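Local coordinates for hypothetical protein TM0486 (Thermotoga maritima, PDB 1VK8), which binds thiamin and probably takes part in the cell's response to oxidative conditions, at residues C[13-18]-C[57-62]; C[19-24]-C[84-89]; C[36-41]-C[74-79]. One frame throughout, in Å; residues are numbered along the deposited sequence.

Contact 1: residues C[13-18]-C[57-62]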
loop_
_atom_site.group_PDB
_atom_site.type_symbol
_atom_site.label_atom_id
_atom_site.label_comp_id
_atom_site.label_asym_id
_atom_site.label_seq_id
_atom_site.Cartn_x
_atom_site.Cartn_y
_atom_site.Cartn_z
HETATM N N MSE C 13 -25.660 2.747 -8.804
HETATM C CA MSE C 13 -25.449 4.212 -8.718
HETATM C C MSE C 13 -24.176 4.538 -7.909
HETATM O O MSE C 13 -23.369 5.327 -8.370
HETATM C CB MSE C 13 -26.698 4.920 -8.151
HETATM C CG MSE C 13 -26.670 6.435 -8.253
ATOM N N PRO C 14 -23.986 3.970 -6.722
ATOM C CA PRO C 14 -22.756 4.252 -5.945
ATOM C C PRO C 14 -21.472 3.697 -6.604
ATOM O O PRO C 14 -21.395 2.511 -6.920
ATOM C CB PRO C 14 -23.001 3.541 -4.601
ATOM C CG PRO C 14 -24.454 3.153 -4.586
ATOM C CD PRO C 14 -24.871 3.022 -6.019
ATOM N N LYS C 15 -20.470 4.557 -6.773
ATOM C CA LYS C 15 -19.193 4.171 -7.302
ATOM C C LYS C 15 -18.163 4.147 -6.189
ATOM O O LYS C 15 -18.351 4.730 -5.130
ATOM C CB LYS C 15 -18.751 5.156 -8.388
ATOM C CG LYS C 15 -19.513 5.001 -9.682
ATOM C CD LYS C 15 -19.254 6.128 -10.669
ATOM C CE LYS C 15 -19.871 5.770 -12.051
ATOM N NZ LYS C 15 -20.374 6.952 -12.859
ATOM N N VAL C 16 -17.078 3.442 -6.436
ATOM C CA VAL C 16 -15.895 3.519 -5.597
ATOM C C VAL C 16 -14.746 3.973 -6.494
ATOM O O VAL C 16 -14.887 3.973 -7.696
ATOM C CB VAL C 16 -15.529 2.139 -4.952
ATOM C CG1 VAL C 16 -16.585 1.701 -3.958
ATOM C CG2 VAL C 16 -15.315 1.043 -6.002
ATOM N N THR C 17 -13.614 4.333 -5.896
ATOM C CA THR C 17 -12.369 4.463 -6.638
ATOM C C THR C 17 -11.452 3.352 -6.180
ATOM O O THR C 17 -11.450 2.969 -5.002
ATOM C CB THR C 17 -11.690 5.862 -6.463
ATOM O OG1 THR C 17 -11.200 6.023 -5.119
ATOM C CG2 THR C 17 -12.665 6.998 -6.660
ATOM N N VAL C 18 -10.696 2.821 -7.127
ATOM C CA VAL C 18 -9.759 1.734 -6.900
ATOM C C VAL C 18 -8.488 2.068 -7.649
ATOM O O VAL C 18 -8.481 2.177 -8.885
ATOM C CB VAL C 18 -10.314 0.380 -7.420
ATOM C CG1 VAL C 18 -9.352 -0.752 -7.134
ATOM C CG2 VAL C 18 -11.705 0.099 -6.763
ATOM N N THR C 57 -5.861 4.742 -11.224
ATOM C CA THR C 57 -7.114 4.802 -10.483
ATOM C C THR C 57 -8.297 4.699 -11.407
ATOM O O THR C 57 -8.394 5.457 -12.357
ATOM C CB THR C 57 -7.175 6.105 -9.718
ATOM O OG1 THR C 57 -6.071 6.166 -8.807
ATOM C CG2 THR C 57 -8.431 6.169 -8.837
ATOM N N VAL C 58 -9.172 3.744 -11.155
ATOM C CA VAL C 58 -10.455 3.637 -11.877
ATOM C C VAL C 58 -11.602 4.050 -10.956
ATOM O O VAL C 58 -11.497 3.943 -9.737
ATOM C CB VAL C 58 -10.697 2.221 -12.448
ATOM C CG1 VAL C 58 -9.495 1.805 -13.306
ATOM C CG2 VAL C 58 -10.954 1.219 -11.338
ATOM N N GLU C 59 -12.672 4.548 -11.550
ATOM C CA GLU C 59 -13.890 4.871 -10.847
ATOM C C GLU C 59 -14.992 4.024 -11.450
ATOM O O GLU C 59 -15.177 4.011 -12.659
ATOM C CB GLU C 59 -14.176 6.337 -11.068
ATOM C CG GLU C 59 -15.483 6.854 -10.548
ATOM C CD GLU C 59 -15.683 8.288 -10.960
ATOM O OE1 GLU C 59 -14.821 9.101 -10.606
ATOM O OE2 GLU C 59 -16.678 8.598 -11.637
ATOM N N GLY C 60 -15.700 3.274 -10.620
ATOM C CA GLY C 60 -16.801 2.478 -11.114
ATOM C C GLY C 60 -17.468 1.696 -10.025
ATOM O O GLY C 60 -17.226 1.917 -8.853
ATOM N N GLU C 61 -18.323 0.763 -10.428
ATOM C CA GLU C 61 -19.062 -0.044 -9.482
ATOM C C GLU C 61 -18.128 -1.108 -8.918
ATOM O O GLU C 61 -17.375 -1.738 -9.649
ATOM C CB GLU C 61 -20.319 -0.640 -10.148
ATOM C CG GLU C 61 -21.252 -1.328 -9.167
ATOM C CD GLU C 61 -20.900 -2.787 -8.918
ATOM O OE1 GLU C 61 -20.630 -3.507 -9.917
ATOM O OE2 GLU C 61 -20.927 -3.226 -7.718
ATOM N N PHE C 62 -18.165 -1.270 -7.604
ATOM C CA PHE C 62 -17.191 -2.090 -6.861
ATOM C C PHE C 62 -17.065 -3.551 -7.331
ATOM O O PHE C 62 -15.978 -4.028 -7.608
ATOM C CB PHE C 62 -17.540 -2.027 -5.374
ATOM C CG PHE C 62 -16.670 -2.870 -4.513
ATOM C CD1 PHE C 62 -15.329 -2.652 -4.437
ATOM C CD2 PHE C 62 -17.215 -3.889 -3.771
ATOM C CE1 PHE C 62 -14.534 -3.469 -3.660
ATOM C CE2 PHE C 62 -16.426 -4.674 -3.003
ATOM C CZ PHE C 62 -15.092 -4.469 -2.956
HETATM O O HOH W 1 -19.944 0.553 -5.938
HETATM O O HOH W 2 -17.528 7.612 -13.996
#
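Lys15 lies against Gly60 and Glu59 where two antiparallel strands come together. Its CB sits 3.6 Å from Gly60 O, and CG runs on past the carbonyl group of the same glycine. CD then meets the Glu59 side chain, 3.7 Å from OE2. NZ stops 4.2 Å from Glu59 OE2, beyond salt-bridge range, and a water that accepts from NZ and donates to OE2 joins the two charges. The extended Glu59 chain (chi1 173°, CG on the far side from the backbone N) carries OE1 to a hydrogen bond with Ile98 N. Replacing Glu59 by alanine is likely to leave Ile98 N and the bridging water without their acceptors, and Lys15 NZ without a nearby opposite charge.

Val16 and Gly60 form a hydrogen-bonded pair, with Val16 N to Gly60 O at 2.9 Å and nearly straight (170°). Val18 and Val58 form the next such pair. Val16 CG2 packs 3.8 Å from Phe62 CB and also lies at the ring edge, near the ring plane. A second water takes the Phe62 N-H and donates to Pro14 O. Val16, Val18 and Val58 thus pack as hydrocarbon on one face, while the Glu59 carboxylate on the other is tied through water to Lys15.

Contact 2: residues C[19-24]-C[84-89]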
loop_
_atom_site.group_PDB
_atom_site.type_symbol
_atom_site.label_atom_id
_atom_site.label_comp_id
_atom_site.label_asym_id
_atom_site.label_seq_id
_atom_site.Cartn_x
_atom_site.Cartn_y
_atom_site.Cartn_z
ATOM N N SER C 19 -7.409 2.246 -6.899
ATOM C CA SER C 19 -6.106 2.466 -7.474
ATOM C C SER C 19 -5.376 1.155 -7.513
ATOM O O SER C 19 -5.361 0.412 -6.541
ATOM C CB SER C 19 -5.368 3.525 -6.652
ATOM O OG SER C 19 -6.146 4.715 -6.657
ATOM N N ILE C 20 -4.791 0.865 -8.667
ATOM C CA ILE C 20 -4.224 -0.421 -8.986
ATOM C C ILE C 20 -2.748 -0.199 -9.283
ATOM O O ILE C 20 -2.385 0.679 -10.084
ATOM C CB ILE C 20 -4.920 -1.004 -10.228
ATOM C CG1 ILE C 20 -6.404 -1.194 -9.977
ATOM C CG2 ILE C 20 -4.272 -2.321 -10.666
ATOM C CD1 ILE C 20 -7.181 -1.500 -11.216
ATOM N N LYS C 21 -1.903 -1.011 -8.654
ATOM C CA LYS C 21 -0.465 -0.986 -8.887
ATOM C C LYS C 21 0.004 -2.393 -9.191
ATOM O O LYS C 21 -0.310 -3.333 -8.469
ATOM C CB LYS C 21 0.288 -0.445 -7.672
ATOM C CG LYS C 21 1.773 -0.303 -7.844
ATOM C CD LYS C 21 2.472 0.100 -6.561
ATOM C CE LYS C 21 3.895 0.541 -6.801
ATOM N NZ LYS C 21 3.969 1.994 -7.201
ATOM N N VAL C 22 0.748 -2.528 -10.286
ATOM C CA VAL C 22 1.361 -3.798 -10.651
ATOM C C VAL C 22 2.858 -3.629 -10.536
ATOM O O VAL C 22 3.428 -2.693 -11.082
ATOM C CB VAL C 22 0.964 -4.258 -12.055
ATOM C CG1 VAL C 22 1.606 -5.598 -12.373
ATOM C CG2 VAL C 22 -0.579 -4.332 -12.199
ATOM N N VAL C 23 3.491 -4.522 -9.784
ATOM C CA VAL C 23 4.945 -4.544 -9.652
ATOM C C VAL C 23 5.453 -5.939 -10.034
ATOM O O VAL C 23 5.455 -6.851 -9.209
ATOM C CB VAL C 23 5.423 -4.184 -8.226
ATOM C CG1 VAL C 23 6.954 -3.947 -8.251
ATOM C CG2 VAL C 23 4.652 -2.977 -7.673
ATOM N N PRO C 24 5.889 -6.112 -11.278
ATOM C CA PRO C 24 6.348 -7.416 -11.758
ATOM C C PRO C 24 7.744 -7.794 -11.306
ATOM O O PRO C 24 8.611 -6.944 -11.198
ATOM C CB PRO C 24 6.329 -7.252 -13.286
ATOM C CG PRO C 24 6.487 -5.837 -13.506
ATOM C CD PRO C 24 5.964 -5.098 -12.341
ATOM N N VAL C 84 3.471 -8.532 -7.922
ATOM C CA VAL C 84 2.647 -7.982 -6.882
ATOM C C VAL C 84 1.559 -7.147 -7.551
ATOM O O VAL C 84 1.820 -6.369 -8.474
ATOM C CB VAL C 84 3.472 -7.094 -5.919
ATOM C CG1 VAL C 84 2.564 -6.313 -4.967
ATOM C CG2 VAL C 84 4.498 -7.929 -5.171
ATOM N N LEU C 85 0.335 -7.327 -7.086
ATOM C CA LEU C 85 -0.806 -6.559 -7.527
ATOM C C LEU C 85 -1.478 -5.955 -6.287
ATOM O O LEU C 85 -1.919 -6.674 -5.385
ATOM C CB LEU C 85 -1.762 -7.463 -8.281
ATOM C CG LEU C 85 -3.096 -6.861 -8.719
ATOM C CD1 LEU C 85 -2.936 -5.745 -9.734
ATOM C CD2 LEU C 85 -4.005 -7.961 -9.262
ATOM N N GLN C 86 -1.541 -4.635 -6.244
ATOM C CA GLN C 86 -2.060 -3.912 -5.098
ATOM C C GLN C 86 -3.257 -3.092 -5.496
ATOM O O GLN C 86 -3.244 -2.420 -6.537
ATOM C CB GLN C 86 -0.984 -3.029 -4.467
ATOM C CG GLN C 86 0.158 -3.839 -3.883
ATOM C CD GLN C 86 1.264 -2.995 -3.308
ATOM O OE1 GLN C 86 1.409 -1.846 -3.687
ATOM N NE2 GLN C 86 2.065 -3.573 -2.428
ATOM N N LEU C 87 -4.319 -3.209 -4.703
ATOM C CA LEU C 87 -5.536 -2.416 -4.850
ATOM C C LEU C 87 -5.737 -1.554 -3.606
ATOM O O LEU C 87 -5.644 -2.040 -2.465
ATOM C CB LEU C 87 -6.750 -3.317 -4.977
ATOM C CG LEU C 87 -6.780 -4.429 -6.022
ATOM C CD1 LEU C 87 -8.193 -4.992 -6.053
ATOM C CD2 LEU C 87 -6.370 -3.967 -7.375
ATOM N N ASP C 88 -6.042 -0.276 -3.825
ATOM C CA ASP C 88 -6.355 0.658 -2.747
ATOM C C ASP C 88 -7.750 1.196 -3.057
ATOM O O ASP C 88 -7.953 2.035 -3.948
ATOM C CB ASP C 88 -5.242 1.727 -2.700
ATOM C CG ASP C 88 -5.557 2.915 -1.810
ATOM O OD1 ASP C 88 -6.286 2.721 -0.841
ATOM O OD2 ASP C 88 -5.059 4.071 -1.978
ATOM N N ILE C 89 -8.732 0.676 -2.329
ATOM C CA ILE C 89 -10.151 0.947 -2.596
ATOM C C ILE C 89 -10.659 1.994 -1.615
ATOM O O ILE C 89 -10.502 1.826 -0.424
ATOM C CB ILE C 89 -10.982 -0.339 -2.435
ATOM C CG1 ILE C 89 -10.472 -1.443 -3.371
ATOM C CG2 ILE C 89 -12.493 -0.051 -2.654
ATOM C CD1 ILE C 89 -10.672 -2.783 -2.814
HETATM O O HOH W 3 -8.647 4.643 -4.667
#
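Ser19, Lys21 and Val23 pair with Asp88, Gln86 and Val84 through six backbone hydrogen bonds, two to each pair. The strands run antiparallel at 166°, and their axes come within 4.8 Å. The bond from Val23 N to Val84 O is 2.8 Å long and nearly straight (174°). In the non-hydrogen-bonded pairs between, CA-H groups point at carbonyl oxygens, as at Ile20 CA to Gln86 O, 3.3 Å.

Apolar packing gathers on the face of Ile20, Val22, Leu85 and Leu87. Leu85 CD1 reaches two residues of the facing strand, 3.8 Å from Ile20 CG2 and 3.7 Å from Val22 CG2. Leu87 CD2 rests 3.8 Å from Ile20 CG1, the two side chains lying alongside each other. Helices 31-43 and 62-76 cover this face.

The other face is mostly polar. Lys21 and Gln86 lie side by side, with Lys21 CD 3.6 Å from Gln86 OE1. Lys21 CG stands opposite the backbone N (chi1 -176°). The chain then leads away from the strand pair, and NZ meets two partners beyond it: a salt bridge to Asp88 of a third subunit and a hydrogen bond to Ser54 O of the same chain. Gln86 OE1 accepts from Gln86 of the fourth subunit. Ser19 OG bonds to Thr57, and a water links it to Asp88 O. Val23 and Val84 add an apolar patch, their CB atoms 4.2 Å apart.

Strand 84-89 also pairs with a strand of the second subunit, which carries the sheet across that interface. The apolar face mainly seats the chain's own helices. The other face joins subunits through Lys21, Asp88 and the Gln86 amides, with Val23 and Val84 adding apolar packing.

Contact 3: residues C[36-41]-C[74-79]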
loop_
_atom_site.group_PDB
_atom_site.type_symbol
_atom_site.label_atom_id
_atom_site.label_comp_id
_atom_site.label_asym_id
_atom_site.label_seq_id
_atom_site.Cartn_x
_atom_site.Cartn_y
_atom_site.Cartn_z
ATOM N N ASP C 36 2.679 -1.396 -19.179
ATOM C CA ASP C 36 1.965 -0.936 -20.356
ATOM C C ASP C 36 0.744 -1.796 -20.663
ATOM O O ASP C 36 -0.292 -1.282 -21.062
ATOM C CB ASP C 36 2.881 -0.979 -21.603
ATOM C CG ASP C 36 3.946 0.113 -21.621
ATOM O OD1 ASP C 36 4.039 0.913 -20.667
ATOM O OD2 ASP C 36 4.740 0.226 -22.573
ATOM N N ARG C 37 0.896 -3.113 -20.552
ATOM C CA ARG C 37 -0.189 -4.055 -20.853
ATOM C C ARG C 37 -1.280 -3.919 -19.809
ATOM O O ARG C 37 -2.448 -3.980 -20.129
ATOM C CB ARG C 37 0.311 -5.507 -20.861
ATOM C CG ARG C 37 1.351 -5.843 -21.941
ATOM C CD ARG C 37 0.955 -5.515 -23.367
ATOM N NE ARG C 37 2.028 -4.749 -24.021
ATOM C CZ ARG C 37 1.987 -3.453 -24.358
ATOM N NH1 ARG C 37 0.904 -2.696 -24.149
ATOM N NH2 ARG C 37 3.055 -2.908 -24.931
ATOM N N ALA C 38 -0.871 -3.746 -18.559
ATOM C CA ALA C 38 -1.786 -3.507 -17.464
ATOM C C ALA C 38 -2.624 -2.262 -17.716
ATOM O O ALA C 38 -3.850 -2.320 -17.646
ATOM C CB ALA C 38 -1.048 -3.398 -16.189
ATOM N N ILE C 39 -1.966 -1.163 -18.063
ATOM C CA ILE C 39 -2.673 0.101 -18.338
ATOM C C ILE C 39 -3.589 -0.026 -19.540
ATOM O O ILE C 39 -4.739 0.378 -19.471
ATOM C CB ILE C 39 -1.693 1.298 -18.443
ATOM C CG1 ILE C 39 -1.017 1.504 -17.086
ATOM C CG2 ILE C 39 -2.450 2.594 -18.865
ATOM C CD1 ILE C 39 0.220 2.337 -17.128
ATOM N N GLU C 40 -3.105 -0.636 -20.620
ATOM C CA GLU C 40 -3.920 -0.877 -21.791
ATOM C C GLU C 40 -5.152 -1.722 -21.459
ATOM O O GLU C 40 -6.265 -1.438 -21.922
ATOM C CB GLU C 40 -3.054 -1.555 -22.851
ATOM C CG GLU C 40 -3.740 -1.913 -24.150
ATOM C CD GLU C 40 -2.760 -2.493 -25.173
ATOM O OE1 GLU C 40 -1.971 -3.421 -24.825
ATOM O OE2 GLU C 40 -2.782 -2.016 -26.326
ATOM N N LYS C 41 -4.973 -2.760 -20.651
ATOM C CA LYS C 41 -6.106 -3.585 -20.257
ATOM C C LYS C 41 -7.107 -2.777 -19.417
ATOM O O LYS C 41 -8.316 -2.857 -19.646
ATOM C CB LYS C 41 -5.640 -4.846 -19.516
ATOM C CG LYS C 41 -6.763 -5.748 -19.037
ATOM C CD LYS C 41 -7.579 -6.326 -20.178
ATOM C CE LYS C 41 -6.890 -7.455 -20.884
ATOM N NZ LYS C 41 -7.822 -8.190 -21.781
ATOM N N ARG C 74 -5.162 -12.681 -14.536
ATOM C CA ARG C 74 -4.996 -13.789 -15.470
ATOM C C ARG C 74 -4.292 -13.314 -16.705
ATOM O O ARG C 74 -3.451 -13.998 -17.237
ATOM C CB ARG C 74 -6.349 -14.377 -15.908
ATOM C CG ARG C 74 -6.977 -15.444 -15.027
ATOM C CD ARG C 74 -6.246 -15.794 -13.749
ATOM N NE ARG C 74 -6.994 -16.787 -12.966
ATOM C CZ ARG C 74 -6.819 -17.031 -11.667
ATOM N NH1 ARG C 74 -5.923 -16.349 -10.975
ATOM N NH2 ARG C 74 -7.552 -17.956 -11.052
ATOM N N TYR C 75 -4.684 -12.144 -17.187
ATOM C CA TYR C 75 -4.120 -11.568 -18.396
ATOM C C TYR C 75 -2.622 -11.325 -18.222
ATOM O O TYR C 75 -1.827 -11.628 -19.111
ATOM C CB TYR C 75 -4.841 -10.249 -18.703
ATOM C CG TYR C 75 -4.275 -9.498 -19.862
ATOM C CD1 TYR C 75 -4.365 -10.008 -21.156
ATOM C CD2 TYR C 75 -3.656 -8.272 -19.681
ATOM C CE1 TYR C 75 -3.842 -9.319 -22.215
ATOM C CE2 TYR C 75 -3.151 -7.576 -20.741
ATOM C CZ TYR C 75 -3.237 -8.110 -22.000
ATOM O OH TYR C 75 -2.718 -7.410 -23.046
ATOM N N LEU C 76 -2.253 -10.772 -17.073
ATOM C CA LEU C 76 -0.865 -10.395 -16.793
ATOM C C LEU C 76 0.081 -11.571 -16.627
ATOM O O LEU C 76 1.274 -11.437 -16.891
ATOM C CB LEU C 76 -0.766 -9.513 -15.555
ATOM C CG LEU C 76 -1.405 -8.120 -15.724
ATOM C CD1 LEU C 76 -1.338 -7.379 -14.415
ATOM C CD2 LEU C 76 -0.741 -7.375 -16.866
ATOM N N GLU C 77 -0.421 -12.724 -16.213
ATOM C CA GLU C 77 0.477 -13.868 -16.059
ATOM C C GLU C 77 1.148 -14.309 -17.354
ATOM O O GLU C 77 2.167 -14.960 -17.284
ATOM C CB GLU C 77 -0.148 -15.073 -15.339
ATOM C CG GLU C 77 -1.541 -15.485 -15.721
ATOM C CD GLU C 77 -1.936 -16.833 -15.128
ATOM O OE1 GLU C 77 -1.163 -17.393 -14.312
ATOM O OE2 GLU C 77 -3.026 -17.337 -15.494
ATOM N N GLN C 78 0.608 -13.946 -18.512
ATOM C CA GLN C 78 1.305 -14.161 -19.792
ATOM C C GLN C 78 2.630 -13.392 -19.856
ATOM O O GLN C 78 3.542 -13.790 -20.552
ATOM C CB GLN C 78 0.516 -13.636 -20.990
ATOM C CG GLN C 78 -0.964 -13.916 -21.083
ATOM C CD GLN C 78 -1.651 -13.017 -22.136
ATOM O OE1 GLN C 78 -1.019 -12.575 -23.107
ATOM N NE2 GLN C 78 -2.934 -12.761 -21.944
ATOM N N PHE C 79 2.683 -12.236 -19.216
ATOM C CA PHE C 79 3.813 -11.308 -19.328
ATOM C C PHE C 79 4.808 -11.375 -18.159
ATOM O O PHE C 79 5.975 -10.947 -18.276
ATOM C CB PHE C 79 3.275 -9.898 -19.473
ATOM C CG PHE C 79 2.259 -9.759 -20.569
ATOM C CD1 PHE C 79 2.611 -10.034 -21.888
ATOM C CD2 PHE C 79 0.949 -9.371 -20.285
ATOM C CE1 PHE C 79 1.679 -9.921 -22.905
ATOM C CE2 PHE C 79 0.021 -9.253 -21.280
ATOM C CZ PHE C 79 0.376 -9.526 -22.605
#
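Two helices lying on one face of the antiparallel sheet meet here: helix 31-43, through residues 37-41, and residues 75-79, in the last part of helix 62-76 and just beyond. Lys41 lies over one face of the Tyr75 ring. Its CE stands 3.4 Å from the ring centroid and only 9° off the normal, a CH-pi contact. NZ is 4.2 Å from the same centroid, still over the face, which makes a cation-pi pair. Bends at chi2 and chi3 (64° and 77°) fold the lysine chain back over the ring.

The opposite face of Tyr75 is met by Phe79 CE2, near the rim. Tyr75 CZ in turn lies in plane at the edge of the Phe79 ring. The tyrosine is therefore held between Lys41 and Phe79. Arg37 O approaches the Tyr75 edge, 3.7 Å from CE2.

This is the helix layer of a ferredoxin-like alpha/beta fold, in a family of thiamine-binding proteins. Beneath the aromatic pair, Ala38 CB touches Leu76 CD2 at 4.0 Å, and both residues rest on Val22 of strand 16-24.

Arg37 uses its aliphatic part on Phe79. Arg37 CG sits over the Phe79 ring, 3.8 Å from its centroid, a CH-pi contact. The guanidinium plane is steep to that ring. Arg37 NH1 reaches Glu40 OE1 at 3.0 Å, a salt bridge within helix 31-43 whose hydrogen bond is weak.

Contacts 1 and 2 share strand 16-24, which lies between strands 56-60 and 82-92 in the sheet. Their centres are about 15 Å apart, and they touch where Thr57 meets Ser19 and where Ile89 packs on Val18 and Phe62. Contact 3 belongs to the helix layer. Its centre is about 12 Å from that of contact 2, and Val22 joins them by packing on Ala38 and Leu76. Contacts 1 and 3 do not touch; their centres are about 20 Å apart. Along the chain the segments of contact 1 alternate with those of both others, whereas contact 3 falls between those of contact 2. The ferredoxin-like topology accounts for this crossing, and strand 82-92 continues the sheet into another subunit.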